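Local coordinates for metallopeptidase family protein (Thermus thermophilus, PDB 2EJQ) that is of unknown function but belongs to a zincin-like metallopeptidase family and probably acts as a metal-dependent peptidase, at residues E4-L9 / A87-T92; E15-D20 / T92-L97. The protein carries 1 engineered substitution. All coordinates share one frame; numbering follows the deposited sequence.

Interaction 1 (E4-L9 / A87-T92); sequences EAFVEL and AEVWET
Three apolar side chains, F6 and L9 on one helix and V89 on the other, make all the contact between 4-9 and 87-92. Both touches land on the same methyl. CG2 of V89 meets the ring of F6 obliquely, with CE1 3.5 Å away and CZ a little farther off. L9 reaches it from the next helical turn through a branch methyl, CD2 to V89 CG2 being 4.0 Å. V89 CG2 sits anti to the carbonyl carbon, beside the backbone N, because chi1 of 170° gives the position anti to N to CG1. The backbones stay apart, the CA atoms of L9 and V89 being 8.0 Å from each other.

The side-chain hydrogen bond here stays within 87-92: T92 OG1 donates to E88 O over 2.9 Å, and the T92 amide reaches the same oxygen from the other face of its carbonyl plane, so one acceptor serves two donors.

F75 and Y72 meet the F6 ring, and V10 and L13 also touch V89. With no hydrogen bond crossing between the segments, the two helices are held here by dispersion and the exclusion of water, burying 121 Å² counted over both segments.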
loop_
_atom_site.group_PDB
_atom_site.type_symbol
_atom_site.label_atom_id
_atom_site.label_comp_id
_atom_site.label_asym_id
_atom_site.label_seq_id
_atom_site.Cartn_x
_atom_site.Cartn_y
_atom_site.Cartn_z
ATOM N N GLU A 4 -4.108 -11.210 11.800
ATOM C CA GLU A 4 -4.239 -10.243 12.887
ATOM C C GLU A 4 -2.872 -9.690 13.223
ATOM O O GLU A 4 -2.693 -8.486 13.399
ATOM C CB GLU A 4 -4.829 -10.906 14.139
ATOM C CG GLU A 4 -6.237 -11.491 13.979
ATOM C CD GLU A 4 -6.300 -12.695 13.031
ATOM O OE1 GLU A 4 -5.356 -13.517 13.022
ATOM O OE2 GLU A 4 -7.309 -12.826 12.303
ATOM N N ALA A 5 -1.903 -10.591 13.312
ATOM C CA ALA A 5 -0.545 -10.196 13.635
ATOM C C ALA A 5 0.058 -9.346 12.519
ATOM O O ALA A 5 0.860 -8.446 12.785
ATOM C CB ALA A 5 0.309 -11.434 13.887
ATOM N N PHE A 6 -0.325 -9.644 11.278
ATOM C CA PHE A 6 0.165 -8.907 10.120
ATOM C C PHE A 6 -0.354 -7.468 10.182
ATOM O O PHE A 6 0.407 -6.520 10.000
ATOM C CB PHE A 6 -0.307 -9.570 8.820
ATOM C CG PHE A 6 0.209 -8.900 7.572
ATOM C CD1 PHE A 6 1.545 -9.023 7.198
ATOM C CD2 PHE A 6 -0.639 -8.125 6.781
ATOM C CE1 PHE A 6 2.035 -8.384 6.060
ATOM C CE2 PHE A 6 -0.156 -7.482 5.639
ATOM C CZ PHE A 6 1.186 -7.613 5.279
ATOM N N VAL A 7 -1.652 -7.322 10.441
ATOM C CA VAL A 7 -2.284 -6.009 10.535
ATOM C C VAL A 7 -1.584 -5.177 11.601
ATOM O O VAL A 7 -1.278 -4.005 11.389
ATOM C CB VAL A 7 -3.771 -6.124 10.910
ATOM C CG1 VAL A 7 -4.338 -4.741 11.216
ATOM C CG2 VAL A 7 -4.554 -6.784 9.768
ATOM N N GLU A 8 -1.328 -5.812 12.739
ATOM C CA GLU A 8 -0.663 -5.187 13.874
ATOM C C GLU A 8 0.768 -4.747 13.534
ATOM O O GLU A 8 1.249 -3.730 14.023
ATOM C CB GLU A 8 -0.657 -6.182 15.039
ATOM C CG GLU A 8 -0.240 -5.617 16.373
ATOM C CD GLU A 8 -0.490 -6.601 17.500
ATOM O OE1 GLU A 8 -1.673 -6.953 17.725
ATOM O OE2 GLU A 8 0.494 -7.026 18.153
ATOM N N LEU A 9 1.453 -5.527 12.705
ATOM C CA LEU A 9 2.817 -5.192 12.317
ATOM C C LEU A 9 2.794 -3.973 11.398
ATOM O O LEU A 9 3.622 -3.065 11.526
ATOM C CB LEU A 9 3.462 -6.367 11.580
ATOM C CG LEU A 9 4.838 -6.123 10.960
ATOM C CD1 LEU A 9 5.834 -5.699 12.043
ATOM C CD2 LEU A 9 5.298 -7.389 10.251
ATOM N N ALA A 87 10.899 -6.539 7.376
ATOM C CA ALA A 87 11.638 -5.938 6.279
ATOM C C ALA A 87 10.763 -5.802 5.039
ATOM O O ALA A 87 10.818 -4.785 4.353
ATOM C CB ALA A 87 12.863 -6.764 5.962
ATOM N N GLU A 88 9.954 -6.822 4.758
ATOM C CA GLU A 88 9.079 -6.807 3.589
ATOM C C GLU A 88 7.927 -5.783 3.688
ATOM O O GLU A 88 7.614 -5.111 2.714
ATOM C CB GLU A 88 8.520 -8.209 3.344
ATOM C CG GLU A 88 9.581 -9.275 3.057
ATOM C CD GLU A 88 10.081 -9.248 1.619
ATOM O OE1 GLU A 88 9.402 -8.649 0.761
ATOM O OE2 GLU A 88 11.144 -9.845 1.339
ATOM N N VAL A 89 7.302 -5.668 4.854
ATOM C CA VAL A 89 6.222 -4.708 5.044
ATOM C C VAL A 89 6.789 -3.276 4.970
ATOM O O VAL A 89 6.228 -2.389 4.314
ATOM C CB VAL A 89 5.542 -4.899 6.422
ATOM C CG1 VAL A 89 4.600 -3.751 6.699
ATOM C CG2 VAL A 89 4.772 -6.211 6.446
ATOM N N TRP A 90 7.905 -3.065 5.656
ATOM C CA TRP A 90 8.568 -1.772 5.675
ATOM C C TRP A 90 8.767 -1.260 4.256
ATOM O O TRP A 90 8.293 -0.186 3.886
ATOM C CB TRP A 90 9.918 -1.906 6.375
ATOM C CG TRP A 90 10.706 -0.635 6.444
ATOM C CD1 TRP A 90 11.821 -0.320 5.721
ATOM C CD2 TRP A 90 10.498 0.448 7.354
ATOM N NE1 TRP A 90 12.330 0.888 6.132
ATOM C CE2 TRP A 90 11.534 1.384 7.132
ATOM C CE3 TRP A 90 9.536 0.721 8.335
ATOM C CZ2 TRP A 90 11.640 2.566 7.863
ATOM C CZ3 TRP A 90 9.642 1.895 9.060
ATOM C CH2 TRP A 90 10.687 2.805 8.817
ATOM N N GLU A 91 9.460 -2.058 3.463
ATOM C CA GLU A 91 9.768 -1.744 2.077
ATOM C C GLU A 91 8.528 -1.483 1.212
ATOM O O GLU A 91 8.473 -0.512 0.461
ATOM C CB GLU A 91 10.608 -2.892 1.500
ATOM C CG GLU A 91 11.102 -2.699 0.080
ATOM C CD GLU A 91 11.919 -1.422 -0.086
ATOM O OE1 GLU A 91 12.780 -1.153 0.792
ATOM O OE2 GLU A 91 11.700 -0.695 -1.090
ATOM N N THR A 92 7.526 -2.345 1.326
ATOM C CA THR A 92 6.300 -2.196 0.535
ATOM C C THR A 92 5.539 -0.906 0.879
ATOM O O THR A 92 5.111 -0.165 0.004
ATOM C CB THR A 92 5.388 -3.406 0.741
ATOM O OG1 THR A 92 6.087 -4.594 0.345
ATOM C CG2 THR A 92 4.117 -3.270 -0.077
#

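Interaction 2 (E15-D20 / T92-L97). Engineered in segment 92-97: M93 (natural residue Leu).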
loop_
_atom_site.group_PDB
_atom_site.type_symbol
_atom_site.label_atom_id
_atom_site.label_comp_id
_atom_site.label_asym_id
_atom_site.label_seq_id
_atom_site.Cartn_x
_atom_site.Cartn_y
_atom_site.Cartn_z
ATOM N N GLU A 15 3.196 3.724 12.040
ATOM C CA GLU A 15 3.327 4.792 13.020
ATOM C C GLU A 15 4.754 5.340 13.124
ATOM O O GLU A 15 4.938 6.466 13.568
ATOM C CB GLU A 15 2.867 4.328 14.405
ATOM C CG GLU A 15 1.356 4.387 14.642
ATOM C CD GLU A 15 0.782 5.794 14.531
ATOM O OE1 GLU A 15 1.435 6.750 15.011
ATOM O OE2 GLU A 15 -0.332 5.937 13.975
ATOM N N GLU A 16 5.757 4.560 12.725
ATOM C CA GLU A 16 7.148 5.028 12.782
ATOM C C GLU A 16 7.376 6.066 11.700
ATOM O O GLU A 16 8.280 6.890 11.795
ATOM C CB GLU A 16 8.139 3.883 12.548
ATOM C CG GLU A 16 8.583 3.143 13.789
ATOM C CD GLU A 16 9.682 2.128 13.500
ATOM O OE1 GLU A 16 10.723 2.518 12.925
ATOM O OE2 GLU A 16 9.504 0.943 13.853
ATOM N N VAL A 17 6.550 6.003 10.663
ATOM C CA VAL A 17 6.648 6.911 9.538
ATOM C C VAL A 17 6.261 8.350 9.898
ATOM O O VAL A 17 5.147 8.605 10.363
ATOM C CB VAL A 17 5.754 6.428 8.365
ATOM C CG1 VAL A 17 5.874 7.380 7.190
ATOM C CG2 VAL A 17 6.157 5.018 7.942
ATOM N N PRO A 18 7.192 9.307 9.697
ATOM C CA PRO A 18 7.007 10.734 9.972
ATOM C C PRO A 18 5.672 11.254 9.463
ATOM O O PRO A 18 5.337 11.101 8.293
ATOM C CB PRO A 18 8.180 11.364 9.246
ATOM C CG PRO A 18 9.267 10.376 9.521
ATOM C CD PRO A 18 8.581 9.043 9.271
ATOM N N GLU A 19 4.921 11.886 10.354
ATOM C CA GLU A 19 3.608 12.427 10.031
ATOM C C GLU A 19 3.543 13.299 8.762
ATOM O O GLU A 19 2.626 13.155 7.955
ATOM C CB GLU A 19 3.086 13.209 11.242
ATOM C CG GLU A 19 1.577 13.220 11.400
ATOM C CD GLU A 19 0.970 11.825 11.368
ATOM O OE1 GLU A 19 1.636 10.861 11.805
ATOM O OE2 GLU A 19 -0.186 11.692 10.913
ATOM N N ASP A 20 4.513 14.187 8.563
ATOM C CA ASP A 20 4.479 15.059 7.387
ATOM C C ASP A 20 4.522 14.342 6.031
ATOM O O ASP A 20 4.121 14.918 5.019
ATOM C CB ASP A 20 5.594 16.109 7.462
ATOM C CG ASP A 20 6.970 15.497 7.521
ATOM O OD1 ASP A 20 7.236 14.742 8.478
ATOM O OD2 ASP A 20 7.785 15.770 6.614
ATOM N N THR A 92 7.526 -2.345 1.326
ATOM C CA THR A 92 6.300 -2.196 0.535
ATOM C C THR A 92 5.539 -0.906 0.879
ATOM O O THR A 92 5.111 -0.165 0.004
ATOM C CB THR A 92 5.388 -3.406 0.741
ATOM O OG1 THR A 92 6.087 -4.594 0.345
ATOM C CG2 THR A 92 4.117 -3.270 -0.077
ATOM N N MET A 93 5.388 -0.625 2.162
ATOM C CA MET A 93 4.702 0.586 2.569
ATOM C C MET A 93 5.377 1.858 2.110
ATOM O O MET A 93 4.753 2.732 1.523
ATOM C CB MET A 93 4.589 0.624 4.080
ATOM C CG MET A 93 3.225 0.274 4.571
ATOM S SD MET A 93 3.212 0.124 6.340
ATOM C CE MET A 93 4.928 0.139 6.709
ATOM N N LEU A 94 6.664 1.955 2.405
ATOM C CA LEU A 94 7.430 3.133 2.054
ATOM C C LEU A 94 7.553 3.325 0.554
ATOM O O LEU A 94 7.686 4.447 0.083
ATOM C CB LEU A 94 8.815 3.072 2.695
ATOM C CG LEU A 94 8.744 3.069 4.216
ATOM C CD1 LEU A 94 10.162 3.090 4.769
ATOM C CD2 LEU A 94 7.965 4.271 4.713
ATOM N N HIS A 95 7.503 2.233 -0.201
ATOM C CA HIS A 95 7.579 2.328 -1.650
ATOM C C HIS A 95 6.279 2.954 -2.166
ATOM O O HIS A 95 6.303 3.813 -3.049
ATOM C CB HIS A 95 7.783 0.945 -2.278
ATOM C CG HIS A 95 7.972 0.987 -3.762
ATOM N ND1 HIS A 95 8.976 1.719 -4.363
ATOM C CD2 HIS A 95 7.270 0.413 -4.770
ATOM C CE1 HIS A 95 8.881 1.595 -5.677
ATOM N NE2 HIS A 95 7.854 0.809 -5.948
ATOM N N GLU A 96 5.143 2.531 -1.616
ATOM C CA GLU A 96 3.872 3.108 -2.047
ATOM C C GLU A 96 3.749 4.536 -1.526
ATOM O O GLU A 96 3.135 5.383 -2.164
ATOM C CB GLU A 96 2.685 2.271 -1.566
ATOM C CG GLU A 96 2.644 0.849 -2.107
ATOM C CD GLU A 96 2.898 0.770 -3.601
ATOM O OE1 GLU A 96 2.474 1.680 -4.332
ATOM O OE2 GLU A 96 3.515 -0.217 -4.048
ATOM N N LEU A 97 4.335 4.810 -0.366
ATOM C CA LEU A 97 4.281 6.158 0.172
ATOM C C LEU A 97 5.039 7.064 -0.806
ATOM O O LEU A 97 4.703 8.232 -0.986
ATOM C CB LEU A 97 4.896 6.196 1.579
ATOM C CG LEU A 97 4.982 7.572 2.253
ATOM C CD1 LEU A 97 3.621 8.235 2.194
ATOM C CD2 LEU A 97 5.460 7.441 3.705
#
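V17 meets two leucines one helical turn apart, spending one methyl on each. The tighter half is the pair V17 CG1 and L97 CD2, 3.5 Å apart; the two side chains come from opposing directions and meet tip to tip through these methyls. V17 and L97 are both buried, and the CB of each is directed at the opposing segment. At V17 CG1 is anti to the backbone N (chi1 -180°), which leaves CG2 on the amide side and turns it to L94.

The second touch is looser. V17 CG2 and L94 CD2 are 3.8 Å apart, and L94 is only partly buried; its CB does not aim at 15-20, but the end of the chain swings nearer. L94 forms the partly open margin of the contact, and the residues flanking V17 on its own segment are exposed, while E19 has a long, weak ion pair with K22. On the inner side M93, an engineered residue in place of the natural leucine, points toward 15-20 without touching it and packs on V10, L13 and W14. L97 also touches W14, F21 and I68.

V17 lies on the non-helical stretch that follows helix 3-16, and it packs this extended link onto helix 85-105. The same helical segment carries H95 and E96, which with H99 match the HExxH pattern of zincins; E96 OE1 is hydrogen-bonded to H99 ND1, and no metal is bound to the histidines here. The arrangement is consistent with the active-site helix of a zincin-like fold.

Overall arrangement
Interactions 1 and 2 dock the N-terminal helix 3-16 and the extended link after it on successive parts of helix 85-105. Their centres are about 12 Å apart, they share T92, and they touch where W90 CZ3 packs 4.1 Å from E16 OE1. Residues 72-78 border interaction 1, and the side chain of F6 is about 8 Å from that of L76 and about 9 Å from that of A79, two residues of a magnesium site seen for this protein but empty in this chain. Interaction 2 lies away from that site, but its helical segment holds H95 and E96 of the putative zinc-binding pattern, neither of which touches 15-20.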